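Local coordinates for protein 3-dehydroquinate dehydratase (Thermus thermophilus, PDB 2UYG) that catalyses the dehydration of 3-dehydroquinate to 3-dehydroshikimate, the third step of chorismate biosynthesis, as a homododecameric type II enzyme, at residues 83-88 and 116-121; 94-99 and 132-137. All blocks are in the same frame, centred on the assembly; numbering follows the deposited sequence.

Overall arrangement
The two contacts interleave along the chain, in the order 83-88, 94-99, 116-121 and 132-137, and their centres lie about 13 Å apart. Both lie against strand 95-99 of the parallel sheet in a flavodoxin-like fold, one on either side. Contact 1 joins helix 82-89 to the loop before strand 121-124; contact 2 packs helix 129-140 on the strand. Val95 and Glu97 turn their side chains toward contact 1, Val96 and Val98 toward the helix of contact 2. Arg120 links them, its NH2 bonded to Tyr137 OH and its backbone N to Val95 O. The segments also carry Asp86, predicted to bind substrate, and His99, the predicted proton donor, and both contacts touch a second subunit.

Contact 1: residues 83-88 and 116-121; sequences ALLDAI and APACRG
Ala118 is at the centre of this contact, presenting its methyl to Leu85 and Ile88, one helical turn apart on helix 82-89. A short 3-10 turn brings it there: it starts at Ala116, passes through Pro117 and closes with Cys119 N bonded to Ala116 O at 3.1 Å. Ala118 CB meets Leu85 CD2 at 3.3 Å and Ile88 CG1 at 3.5 Å, both tight for carbon pairs. Leu85 CB points past the turn, and CG anti to the backbone N (chi1 -158°) helps bring CD2 onto that methyl. Ile88 CB points toward the turn. Its chi1 of 117° is close to eclipsed, so the branch is less surely placed; as modelled, Ile88 CD1 comes within 3.1 Å of Ala118 O. Next in the chain, Cys119 adds a looser touch, SG lying 4.4 Å from Ile88 CD1. Elsewhere on the helix, Asp86 makes a salt bridge to Arg110 of a neighbouring subunit; both residues are predicted to bind substrate, consistent with an active site at a subunit boundary. Ile88 and Cys119 both rest on Val95 of strand 95-99, Arg120 and Gly121 pair with that strand through backbone hydrogen bonds, and Leu84 and Ala87 pack against helix 52-61.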
loop_
_atom_site.group_PDB
_atom_site.type_symbol
_atom_site.label_atom_id
_atom_site.label_comp_id
_atom_site.label_asym_id
_atom_site.label_seq_id
_atom_site.Cartn_x
_atom_site.Cartn_y
_atom_site.Cartn_z
ATOM N N ALA A 83 -16.441 -17.642 1.979
ATOM C CA ALA A 83 -17.495 -18.604 1.727
ATOM C C ALA A 83 -18.471 -18.628 2.849
ATOM O O ALA A 83 -19.723 -18.707 2.630
ATOM C CB ALA A 83 -16.954 -19.976 1.308
ATOM N N LEU A 84 -17.975 -18.399 4.056
ATOM C CA LEU A 84 -18.824 -18.309 5.216
ATOM C C LEU A 84 -19.682 -17.037 5.240
ATOM O O LEU A 84 -20.873 -17.053 5.602
ATOM C CB LEU A 84 -17.980 -18.357 6.435
ATOM C CG LEU A 84 -18.380 -19.121 7.676
ATOM C CD1 LEU A 84 -17.832 -18.379 8.868
ATOM C CD2 LEU A 84 -19.833 -19.566 7.820
ATOM N N LEU A 85 -19.076 -15.932 4.837
ATOM C CA LEU A 85 -19.877 -14.714 4.604
ATOM C C LEU A 85 -21.020 -14.998 3.662
ATOM O O LEU A 85 -22.077 -14.552 3.870
ATOM C CB LEU A 85 -19.028 -13.664 3.876
ATOM C CG LEU A 85 -19.298 -12.181 3.880
ATOM C CD1 LEU A 85 -18.838 -11.493 2.536
ATOM C CD2 LEU A 85 -20.613 -11.669 4.449
ATOM N N ASP A 86 -20.746 -15.627 2.539
ATOM C CA ASP A 86 -21.803 -15.781 1.548
ATOM C C ASP A 86 -22.908 -16.702 2.139
ATOM O O ASP A 86 -24.080 -16.528 1.858
ATOM C CB ASP A 86 -21.251 -16.349 0.229
ATOM C CG ASP A 86 -20.802 -15.295 -0.736
ATOM O OD1 ASP A 86 -20.995 -14.096 -0.441
ATOM O OD2 ASP A 86 -20.211 -15.539 -1.869
ATOM N N ALA A 87 -22.497 -17.673 2.945
ATOM C CA ALA A 87 -23.439 -18.578 3.598
ATOM C C ALA A 87 -24.369 -17.752 4.454
ATOM O O ALA A 87 -25.562 -17.946 4.361
ATOM C CB ALA A 87 -22.760 -19.561 4.439
ATOM N N ILE A 88 -23.817 -16.806 5.256
ATOM C CA ILE A 88 -24.700 -16.075 6.124
ATOM C C ILE A 88 -25.688 -15.179 5.375
ATOM O O ILE A 88 -26.849 -15.021 5.818
ATOM C CB ILE A 88 -24.020 -15.363 7.368
ATOM C CG1 ILE A 88 -24.167 -13.897 7.312
ATOM C CG2 ILE A 88 -22.624 -15.897 7.863
ATOM C CD1 ILE A 88 -25.002 -13.484 8.386
ATOM N N ALA A 116 -18.221 -10.148 9.423
ATOM C CA ALA A 116 -18.980 -9.205 10.264
ATOM C C ALA A 116 -19.926 -8.299 9.467
ATOM O O ALA A 116 -21.007 -7.967 10.000
ATOM C CB ALA A 116 -18.033 -8.370 11.274
ATOM N N PRO A 117 -19.578 -7.895 8.229
ATOM C CA PRO A 117 -20.492 -7.074 7.422
ATOM C C PRO A 117 -21.877 -7.635 7.249
ATOM O O PRO A 117 -22.763 -6.800 7.054
ATOM C CB PRO A 117 -19.766 -6.911 6.063
ATOM C CG PRO A 117 -18.296 -7.026 6.440
ATOM C CD PRO A 117 -18.262 -8.013 7.582
ATOM N N ALA A 118 -22.061 -8.957 7.300
ATOM C CA ALA A 118 -23.362 -9.531 7.109
ATOM C C ALA A 118 -24.098 -9.908 8.376
ATOM O O ALA A 118 -25.185 -10.369 8.272
ATOM C CB ALA A 118 -23.251 -10.749 6.204
ATOM N N CYS A 119 -23.559 -9.686 9.553
ATOM C CA CYS A 119 -24.212 -9.987 10.813
ATOM C C CYS A 119 -25.024 -8.754 11.401
ATOM O O CYS A 119 -24.713 -7.591 11.148
ATOM C CB CYS A 119 -23.107 -10.435 11.812
ATOM S SG CYS A 119 -22.145 -12.002 11.335
ATOM N N ARG A 120 -25.970 -9.031 12.260
ATOM C CA ARG A 120 -26.654 -8.010 13.028
ATOM C C ARG A 120 -25.606 -7.231 13.763
ATOM O O ARG A 120 -25.618 -6.038 13.777
ATOM C CB ARG A 120 -27.608 -8.626 14.098
ATOM C CG ARG A 120 -28.894 -8.936 13.609
ATOM C CD ARG A 120 -29.665 -7.637 13.157
ATOM N NE ARG A 120 -30.865 -8.111 12.512
ATOM C CZ ARG A 120 -31.921 -8.526 13.175
ATOM N NH1 ARG A 120 -32.984 -8.963 12.491
ATOM N NH2 ARG A 120 -31.938 -8.502 14.516
ATOM N N GLY A 121 -24.704 -7.927 14.433
ATOM C CA GLY A 121 -23.724 -7.211 15.238
ATOM C C GLY A 121 -22.605 -8.099 15.627
ATOM O O GLY A 121 -22.602 -9.306 15.223
#

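Contact 2: residues 94-99 and 132-137; sequences PVVEVH and KLALVY
The methyl of Ala134 sits at the middle of this contact, touching two valines two residues apart on the same face of strand 95-99. Val98 CG2 comes closer to Ala134 CB, at 3.6 Å, than does Val96 CG1, at 3.9 Å. Val96 uses its two branches for different partners: while CG1 meets the alanine, CG2 lies 4.1 Å from Tyr137 CD2, approaching the ring obliquely. Tyr137 arrives there because its CG stands anti to the backbone N (chi1 165°), which sends the ring toward the strand from one turn further along the helix. The axes of strand 95-99 and helix segment 132-137 pass 9.2 Å apart, an ordinary spacing for a helix on a sheet, and run nearly antiparallel, at 161°. This is the helix-on-sheet layer of the flavodoxin-like fold, in which helix 129-140 follows strand 121-124 and covers a face of the parallel sheet. Further out, Tyr137 OH is hydrogen-bonded to Arg120 NH2, and the tyrosine ring meets Phe126 of a second subunit with the planes well tilted; Val96 packs on that same phenylalanine. On the side of the strand away from the helix, His99, the predicted proton donor, gives a hydrogen bond from NE2 to Glu97 OE1 at 2.7 Å. The bond is bent moderately, to 157° at the hydrogen; Glu97 OE1 accepts with its anti lone pair and sits at the ring edge of His99, in the plane of the imidazole. Glu97 is positioned in turn by Ser113 OG at OE1 and Thr115 OG1 at OE2.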
loop_
_atom_site.group_PDB
_atom_site.type_symbol
_atom_site.label_atom_id
_atom_site.label_comp_id
_atom_site.label_asym_id
_atom_site.label_seq_id
_atom_site.Cartn_x
_atom_site.Cartn_y
_atom_site.Cartn_z
ATOM N N PRO A 94 -31.147 -13.846 11.504
ATOM C CA PRO A 94 -30.177 -12.920 12.093
ATOM C C PRO A 94 -28.964 -13.684 12.612
ATOM O O PRO A 94 -29.170 -14.668 13.328
ATOM C CB PRO A 94 -30.925 -12.368 13.313
ATOM C CG PRO A 94 -32.011 -13.297 13.523
ATOM C CD PRO A 94 -32.449 -13.778 12.171
ATOM N N VAL A 95 -27.771 -13.189 12.322
ATOM C CA VAL A 95 -26.554 -13.795 12.786
ATOM C C VAL A 95 -25.764 -12.771 13.680
ATOM O O VAL A 95 -25.554 -11.623 13.279
ATOM C CB VAL A 95 -25.725 -14.196 11.622
ATOM C CG1 VAL A 95 -24.449 -14.849 12.086
ATOM C CG2 VAL A 95 -26.476 -15.153 10.690
ATOM N N VAL A 96 -25.428 -13.177 14.901
ATOM C CA VAL A 96 -24.613 -12.401 15.779
ATOM C C VAL A 96 -23.211 -13.068 15.850
ATOM O O VAL A 96 -23.121 -14.228 16.111
ATOM C CB VAL A 96 -25.153 -12.333 17.206
ATOM C CG1 VAL A 96 -24.287 -11.384 18.029
ATOM C CG2 VAL A 96 -26.642 -11.791 17.228
ATOM N N GLU A 97 -22.164 -12.302 15.557
ATOM C CA GLU A 97 -20.789 -12.786 15.505
ATOM C C GLU A 97 -20.235 -12.544 16.893
ATOM O O GLU A 97 -20.341 -11.483 17.397
ATOM C CB GLU A 97 -19.972 -12.017 14.454
ATOM C CG GLU A 97 -18.560 -12.479 14.379
ATOM C CD GLU A 97 -17.737 -11.877 13.229
ATOM O OE1 GLU A 97 -16.556 -11.432 13.461
ATOM O OE2 GLU A 97 -18.249 -11.834 12.122
ATOM N N VAL A 98 -19.632 -13.527 17.475
ATOM C CA VAL A 98 -19.083 -13.480 18.828
ATOM C C VAL A 98 -17.640 -13.919 18.826
ATOM O O VAL A 98 -17.240 -14.823 18.061
ATOM C CB VAL A 98 -20.081 -14.412 19.632
ATOM C CG1 VAL A 98 -19.527 -15.060 20.733
ATOM C CG2 VAL A 98 -21.307 -13.562 20.029
ATOM N N HIS A 99 -16.800 -13.305 19.679
ATOM C CA HIS A 99 -15.410 -13.821 19.895
ATOM C C HIS A 99 -15.085 -13.663 21.361
ATOM O O HIS A 99 -15.459 -12.652 21.931
ATOM C CB HIS A 99 -14.351 -13.041 19.119
ATOM C CG HIS A 99 -14.681 -12.860 17.692
ATOM N ND1 HIS A 99 -14.280 -13.755 16.716
ATOM C CD2 HIS A 99 -15.455 -11.940 17.067
ATOM C CE1 HIS A 99 -14.739 -13.342 15.552
ATOM N NE2 HIS A 99 -15.463 -12.249 15.733
ATOM N N LYS A 132 -23.005 -14.917 26.201
ATOM C CA LYS A 132 -24.115 -14.367 27.049
ATOM C C LYS A 132 -24.771 -13.185 26.475
ATOM O O LYS A 132 -26.036 -13.107 26.354
ATOM C CB LYS A 132 -23.591 -13.938 28.420
ATOM C CG LYS A 132 -24.484 -14.335 29.541
ATOM C CD LYS A 132 -25.279 -13.291 30.212
ATOM C CE LYS A 132 -24.959 -13.264 31.678
ATOM N NZ LYS A 132 -26.151 -13.375 32.431
ATOM N N LEU A 133 -23.931 -12.193 26.191
ATOM C CA LEU A 133 -24.487 -10.962 25.692
ATOM C C LEU A 133 -25.236 -11.124 24.358
ATOM O O LEU A 133 -26.277 -10.406 24.109
ATOM C CB LEU A 133 -23.435 -9.851 25.509
ATOM C CG LEU A 133 -22.362 -9.423 26.516
ATOM C CD1 LEU A 133 -21.754 -8.050 26.170
ATOM C CD2 LEU A 133 -22.605 -9.576 27.951
ATOM N N ALA A 134 -24.720 -12.034 23.497
ATOM C CA ALA A 134 -25.441 -12.326 22.236
ATOM C C ALA A 134 -26.848 -12.860 22.547
ATOM O O ALA A 134 -27.785 -12.528 21.878
ATOM C CB ALA A 134 -24.685 -13.352 21.374
ATOM N N LEU A 135 -26.949 -13.716 23.550
ATOM C CA LEU A 135 -28.263 -14.300 23.934
ATOM C C LEU A 135 -29.231 -13.259 24.491
ATOM O O LEU A 135 -30.402 -13.237 24.119
ATOM C CB LEU A 135 -28.063 -15.491 24.854
ATOM C CG LEU A 135 -27.333 -16.659 24.172
ATOM C CD1 LEU A 135 -26.869 -17.723 25.161
ATOM C CD2 LEU A 135 -28.151 -17.296 23.022
ATOM N N VAL A 136 -28.732 -12.276 25.220
ATOM C CA VAL A 136 -29.623 -11.212 25.731
ATOM C C VAL A 136 -30.174 -10.394 24.620
ATOM O O VAL A 136 -31.408 -10.123 24.545
ATOM C CB VAL A 136 -28.981 -10.343 26.885
ATOM C CG1 VAL A 136 -27.636 -10.055 26.593
ATOM C CG2 VAL A 136 -29.729 -8.991 27.088
ATOM N N TYR A 137 -29.332 -10.064 23.650
ATOM C CA TYR A 137 -29.814 -9.295 22.509
ATOM C C TYR A 137 -30.881 -10.118 21.795
ATOM O O TYR A 137 -31.899 -9.604 21.395
ATOM C CB TYR A 137 -28.706 -8.990 21.542
ATOM C CG TYR A 137 -29.236 -8.518 20.204
ATOM C CD1 TYR A 137 -29.661 -7.218 20.025
ATOM C CD2 TYR A 137 -29.333 -9.367 19.105
ATOM C CE1 TYR A 137 -30.131 -6.776 18.856
ATOM C CE2 TYR A 137 -29.802 -8.875 17.885
ATOM C CZ TYR A 137 -30.216 -7.599 17.780
ATOM O OH TYR A 137 -30.728 -7.064 16.574
#